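Local atomic coordinates of putative cell adhesion protein (PDB entry 3LIU), a protein that probably serves as a structural or adhesive subunit of a fimbria (pilus) on the surface of a human gut bacterium. Residues A[79-93]-A[123-137]. Numbering follows the deposited sequence. Where two conformers were deposited one is given.
Sequences VYAGEAHVVVVANAA and KGLTMSSKVLDVTLV
Gly82, Ala84 and Val86 pair antiparallel with Leu136, Val134 and Leu132 through two-way backbone hydrogen bonds, and a second, short ladder takes in the non-hydrogen-bonded pair Val89-Ser128 and the hydrogen-bonded pair Ala90-Met127. Between them the register slips by one residue, and the Ser129 side chain takes over a backbone role: Val88 N donates to Ser129 OG (3.0 Å), while Ser129 N returns a bond to Val88 O (2.9 Å). With chi1 at 76° the hydroxyl sits between its own N and carbonyl carbon, and it in turn donates a hydrogen bond to Lys130 O. At the backbone angles of Gly82 (phi 124°), where the chain leaves strand 71-80, a CB would collide with the carbonyl O of Ala81.

On one face, Leu136 CD1 lies 4.0 Å from Val79 CG2, the two side chains crossing at about a right angle, and Val86 CG2 meets Val134 CG2; Leu19, Leu21 and Val50 of neighbouring strands pack on this apolar layer. The arrangement is consistent with the transthyretin-like beta-sandwich of the N-terminal domain in FimA-type fimbrillins. On the opposite face, Glu83 OE2 comes within 2.7 Å of Asp133 OD1; the carboxylate planes are 42° apart, and so short an approach of two acids is consistent with one of them holding a proton.

At the far end Lys123, bent at chi3 and chi4, brings NZ to Asn91 O (2.6 Å), Gly124 O and Thr126 OG1; Glu119 holds both the lysine, by a salt bridge, and the threonine hydroxyl, by a hydrogen bond. Replacing Lys123 with an alanine would probably leave the carbonyls of Asn91 and Gly124 without their shared donor and Glu119 without its charged mate. Asn91 ND2 donates to Leu125 O (3.0 Å) from above the carbonyl plane and also to Asp42 O, whereas OD1 accepts from Asn44 N, which fixes the amide's rotation.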
loop_
_atom_site.group_PDB
_atom_site.type_symbol
_atom_site.label_atom_id
_atom_site.label_comp_id
_atom_site.label_asym_id
_atom_site.label_seq_id
_atom_site.Cartn_x
_atom_site.Cartn_y
_atom_site.Cartn_z
ATOM N N VAL A 79 12.990 28.771 8.645
ATOM C CA VAL A 79 13.639 27.632 9.294
ATOM C C VAL A 79 14.925 28.201 9.924
ATOM O O VAL A 79 15.103 29.419 9.948
ATOM C CB VAL A 79 13.934 26.476 8.268
ATOM C CG1 VAL A 79 12.638 25.920 7.671
ATOM C CG2 VAL A 79 14.841 26.920 7.146
ATOM N N TYR A 80 15.792 27.357 10.470
ATOM C CA TYR A 80 17.104 27.818 10.980
ATOM C C TYR A 80 18.260 27.390 10.085
ATOM O O TYR A 80 18.137 26.428 9.302
ATOM C CB TYR A 80 17.344 27.324 12.416
ATOM C CG TYR A 80 16.237 27.734 13.393
ATOM C CD1 TYR A 80 16.172 29.033 13.890
ATOM C CD2 TYR A 80 15.267 26.821 13.809
ATOM C CE1 TYR A 80 15.173 29.422 14.779
ATOM C CE2 TYR A 80 14.257 27.201 14.702
ATOM C CZ TYR A 80 14.220 28.507 15.181
ATOM O OH TYR A 80 13.228 28.902 16.056
ATOM N N ALA A 81 19.380 28.115 10.180
ATOM C CA ALA A 81 20.557 27.755 9.404
ATOM C C ALA A 81 21.258 26.538 10.015
ATOM O O ALA A 81 21.141 26.272 11.199
ATOM C CB ALA A 81 21.513 28.913 9.284
ATOM N N GLY A 82 22.005 25.811 9.188
ATOM C CA GLY A 82 22.762 24.652 9.658
ATOM C C GLY A 82 22.425 23.396 8.908
ATOM O O GLY A 82 21.542 23.374 8.009
ATOM N N GLU A 83 23.166 22.342 9.243
ATOM C CA GLU A 83 22.935 21.050 8.655
ATOM C C GLU A 83 21.641 20.497 9.221
ATOM O O GLU A 83 21.382 20.639 10.403
ATOM C CB GLU A 83 24.092 20.083 8.914
ATOM C CG GLU A 83 23.981 18.820 8.065
ATOM C CD GLU A 83 25.228 17.936 8.122
ATOM O OE1 GLU A 83 26.240 18.322 8.766
ATOM O OE2 GLU A 83 25.182 16.852 7.517
ATOM N N ALA A 84 20.828 19.904 8.345
ATOM C CA ALA A 84 19.543 19.363 8.731
ATOM C C ALA A 84 19.161 18.139 7.923
ATOM O O ALA A 84 19.630 17.930 6.789
ATOM C CB ALA A 84 18.442 20.438 8.632
ATOM N N HIS A 85 18.284 17.345 8.525
ATOM C CA HIS A 85 17.660 16.215 7.886
ATOM C C HIS A 85 16.211 16.600 7.558
ATOM O O HIS A 85 15.504 17.116 8.406
ATOM C CB HIS A 85 17.750 14.995 8.770
ATOM C CG HIS A 85 19.128 14.426 8.870
ATOM N ND1 HIS A 85 19.793 14.297 10.066
ATOM C CD2 HIS A 85 19.974 13.963 7.919
ATOM C CE1 HIS A 85 20.986 13.774 9.852
ATOM N NE2 HIS A 85 21.127 13.573 8.555
ATOM N N VAL A 86 15.823 16.405 6.299
ATOM C CA VAL A 86 14.550 16.877 5.756
ATOM C C VAL A 86 13.822 15.703 5.145
ATOM O O VAL A 86 14.415 14.939 4.407
ATOM C CB VAL A 86 14.802 17.915 4.665
ATOM C CG1 VAL A 86 13.520 18.406 4.051
ATOM C CG2 VAL A 86 15.630 19.076 5.225
ATOM N N VAL A 87 12.537 15.585 5.462
ATOM C CA VAL A 87 11.670 14.576 4.877
ATOM C C VAL A 87 10.333 15.229 4.484
ATOM O O VAL A 87 9.831 16.131 5.159
ATOM C CB VAL A 87 11.493 13.342 5.821
ATOM C CG1 VAL A 87 11.117 13.768 7.254
ATOM C CG2 VAL A 87 10.466 12.343 5.252
ATOM N N VAL A 88 9.773 14.783 3.374
ATOM C CA VAL A 88 8.569 15.347 2.845
ATOM C C VAL A 88 7.530 14.253 2.796
ATOM O O VAL A 88 7.800 13.152 2.297
ATOM C CB VAL A 88 8.822 15.869 1.422
ATOM C CG1 VAL A 88 7.548 16.491 0.810
ATOM C CG2 VAL A 88 9.970 16.858 1.452
ATOM N N VAL A 89 6.333 14.575 3.287
ATOM C CA VAL A 89 5.193 13.699 3.226
ATOM C C VAL A 89 4.073 14.368 2.431
ATOM O O VAL A 89 3.622 15.461 2.752
ATOM C CB VAL A 89 4.663 13.333 4.655
ATOM C CG1 VAL A 89 3.345 12.474 4.540
ATOM C CG2 VAL A 89 5.736 12.569 5.459
ATOM N N ALA A 90 3.584 13.695 1.410
ATOM C CA ALA A 90 2.410 14.168 0.658
ATOM C C ALA A 90 1.128 13.587 1.208
ATOM O O ALA A 90 1.059 12.392 1.537
ATOM C CB ALA A 90 2.529 13.809 -0.854
ATOM N N ASN A 91 0.104 14.439 1.259
ATOM C CA ASN A 91 -1.287 14.027 1.468
ATOM C C ASN A 91 -1.553 13.432 2.868
ATOM O O ASN A 91 -2.371 12.548 3.027
ATOM C CB ASN A 91 -1.723 13.061 0.362
ATOM C CG ASN A 91 -1.641 13.689 -1.035
ATOM O OD1 ASN A 91 -1.900 14.867 -1.190
ATOM N ND2 ASN A 91 -1.219 12.907 -2.037
ATOM N N ALA A 92 -0.822 13.892 3.871
ATOM C CA ALA A 92 -1.070 13.445 5.235
ATOM C C ALA A 92 -2.473 13.849 5.683
ATOM O O ALA A 92 -2.898 15.009 5.498
ATOM C CB ALA A 92 -0.016 13.989 6.190
ATOM N N ALA A 93 -3.178 12.913 6.308
ATOM C CA ALA A 93 -4.516 13.206 6.862
ATOM C C ALA A 93 -4.368 14.331 7.900
ATOM O O ALA A 93 -3.297 14.507 8.469
ATOM C CB ALA A 93 -5.156 11.958 7.479
ATOM N N LYS A 123 -8.556 12.220 -0.559
ATOM C CA LYS A 123 -7.430 12.765 0.224
ATOM C C LYS A 123 -6.185 12.935 -0.632
ATOM O O LYS A 123 -5.381 13.882 -0.443
ATOM C CB LYS A 123 -7.074 11.863 1.400
ATOM C CG LYS A 123 -5.820 12.364 2.172
ATOM C CD LYS A 123 -5.548 11.521 3.395
ATOM C CE LYS A 123 -4.900 10.166 3.026
ATOM N NZ LYS A 123 -3.568 10.251 2.503
ATOM N N GLY A 124 -6.012 12.009 -1.574
ATOM C CA GLY A 124 -4.696 11.784 -2.139
ATOM C C GLY A 124 -4.033 10.698 -1.313
ATOM O O GLY A 124 -4.232 10.608 -0.111
ATOM N N LEU A 125 -3.262 9.844 -1.961
ATOM C CA LEU A 125 -2.599 8.734 -1.288
ATOM C C LEU A 125 -1.366 9.258 -0.564
ATOM O O LEU A 125 -0.656 10.128 -1.069
ATOM C CB LEU A 125 -2.190 7.669 -2.306
ATOM C CG LEU A 125 -3.360 7.058 -3.072
ATOM C CD1 LEU A 125 -2.871 6.057 -4.057
ATOM C CD2 LEU A 125 -4.330 6.386 -2.069
ATOM N N THR A 126 -1.108 8.750 0.629
ATOM C CA THR A 126 0.041 9.224 1.366
ATOM C C THR A 126 1.317 8.791 0.638
ATOM O O THR A 126 1.459 7.630 0.267
ATOM C CB THR A 126 0.098 8.678 2.801
ATOM O OG1 THR A 126 -1.198 8.776 3.423
ATOM C CG2 THR A 126 1.147 9.495 3.611
HETATM N N MSE A 127 2.249 9.714 0.448
HETATM C CA MSE A 127 3.556 9.404 -0.176
HETATM C C MSE A 127 4.661 10.070 0.644
HETATM O O MSE A 127 4.413 11.084 1.293
HETATM C CB MSE A 127 3.632 10.005 -1.599
HETATM C CG MSE A 127 2.529 9.622 -2.514
HETATM SE SE MSE A 127 2.260 11.003 -3.837
HETATM C CE MSE A 127 0.638 10.254 -4.664
ATOM N N SER A 128 5.876 9.551 0.568
ATOM C CA SER A 128 7.007 10.178 1.239
ATOM C C SER A 128 8.276 10.140 0.428
ATOM O O SER A 128 8.453 9.279 -0.394
ATOM C CB SER A 128 7.317 9.491 2.560
ATOM O OG SER A 128 7.373 8.088 2.398
ATOM N N SER A 129 9.152 11.090 0.719
ATOM C CA SER A 129 10.523 11.111 0.237
ATOM C C SER A 129 11.411 10.324 1.168
ATOM O O SER A 129 10.984 9.899 2.227
ATOM C CB SER A 129 11.015 12.555 0.199
ATOM O OG SER A 129 11.331 13.052 1.503
ATOM N N LYS A 130 12.656 10.145 0.769
ATOM C CA LYS A 130 13.680 9.634 1.685
ATOM C C LYS A 130 14.095 10.749 2.593
ATOM O O LYS A 130 13.679 11.899 2.391
ATOM C CB LYS A 130 14.882 9.144 0.907
ATOM C CG LYS A 130 15.783 10.243 0.295
ATOM C CD LYS A 130 17.039 9.605 -0.328
ATOM C CE LYS A 130 17.770 10.506 -1.333
ATOM N NZ LYS A 130 19.148 9.942 -1.511
ATOM N N VAL A 131 14.957 10.446 3.562
ATOM C CA VAL A 131 15.506 11.484 4.407
ATOM C C VAL A 131 16.678 12.162 3.698
ATOM O O VAL A 131 17.597 11.479 3.286
ATOM C CB VAL A 131 15.962 10.929 5.788
ATOM C CG1 VAL A 131 16.624 12.008 6.617
ATOM C CG2 VAL A 131 14.765 10.351 6.564
ATOM N N LEU A 132 16.604 13.485 3.538
ATOM C CA LEU A 132 17.626 14.285 2.845
ATOM C C LEU A 132 18.579 14.882 3.850
ATOM O O LEU A 132 18.183 15.224 4.965
ATOM C CB LEU A 132 16.971 15.437 2.040
ATOM C CG LEU A 132 15.803 15.027 1.128
ATOM C CD1 LEU A 132 15.145 16.213 0.411
ATOM C CD2 LEU A 132 16.308 14.055 0.117
ATOM N N ASP A 133 19.841 14.988 3.481
ATOM C CA ASP A 133 20.812 15.702 4.297
ATOM C C ASP A 133 21.286 16.962 3.568
ATOM O O ASP A 133 21.887 16.854 2.522
ATOM C CB ASP A 133 22.001 14.778 4.619
ATOM C CG ASP A 133 23.083 15.486 5.429
ATOM O OD1 ASP A 133 22.754 16.084 6.482
ATOM O OD2 ASP A 133 24.256 15.446 5.015
ATOM N N VAL A 134 21.056 18.132 4.131
ATOM C CA VAL A 134 21.415 19.392 3.504
ATOM C C VAL A 134 22.025 20.368 4.510
ATOM O O VAL A 134 21.832 20.244 5.728
ATOM C CB VAL A 134 20.179 20.067 2.857
ATOM C CG1 VAL A 134 19.581 19.158 1.788
ATOM C CG2 VAL A 134 19.142 20.468 3.916
ATOM N N THR A 135 22.771 21.337 4.004
ATOM C CA THR A 135 23.242 22.445 4.852
ATOM C C THR A 135 22.534 23.727 4.442
ATOM O O THR A 135 22.695 24.219 3.323
ATOM C CB THR A 135 24.764 22.583 4.813
ATOM O OG1 THR A 135 25.318 21.340 5.233
ATOM C CG2 THR A 135 25.268 23.740 5.745
ATOM N N LEU A 136 21.707 24.229 5.350
ATOM C CA LEU A 136 20.934 25.444 5.109
ATOM C C LEU A 136 21.811 26.649 5.425
ATOM O O LEU A 136 22.418 26.718 6.483
ATOM C CB LEU A 136 19.635 25.438 5.955
ATOM C CG LEU A 136 18.664 24.253 5.716
ATOM C CD1 LEU A 136 17.607 24.081 6.834
ATOM C CD2 LEU A 136 17.989 24.339 4.348
ATOM N N VAL A 137 21.874 27.595 4.495
ATOM C CA VAL A 137 22.701 28.797 4.633
ATOM C C VAL A 137 21.875 29.887 5.296
ATOM O O VAL A 137 20.698 30.089 4.974
ATOM C CB VAL A 137 23.223 29.253 3.259
ATOM C CG1 VAL A 137 23.955 30.589 3.354
ATOM C CG2 VAL A 137 24.133 28.192 2.708
HETATM O O HOH W 1 -2.465 10.071 5.844
#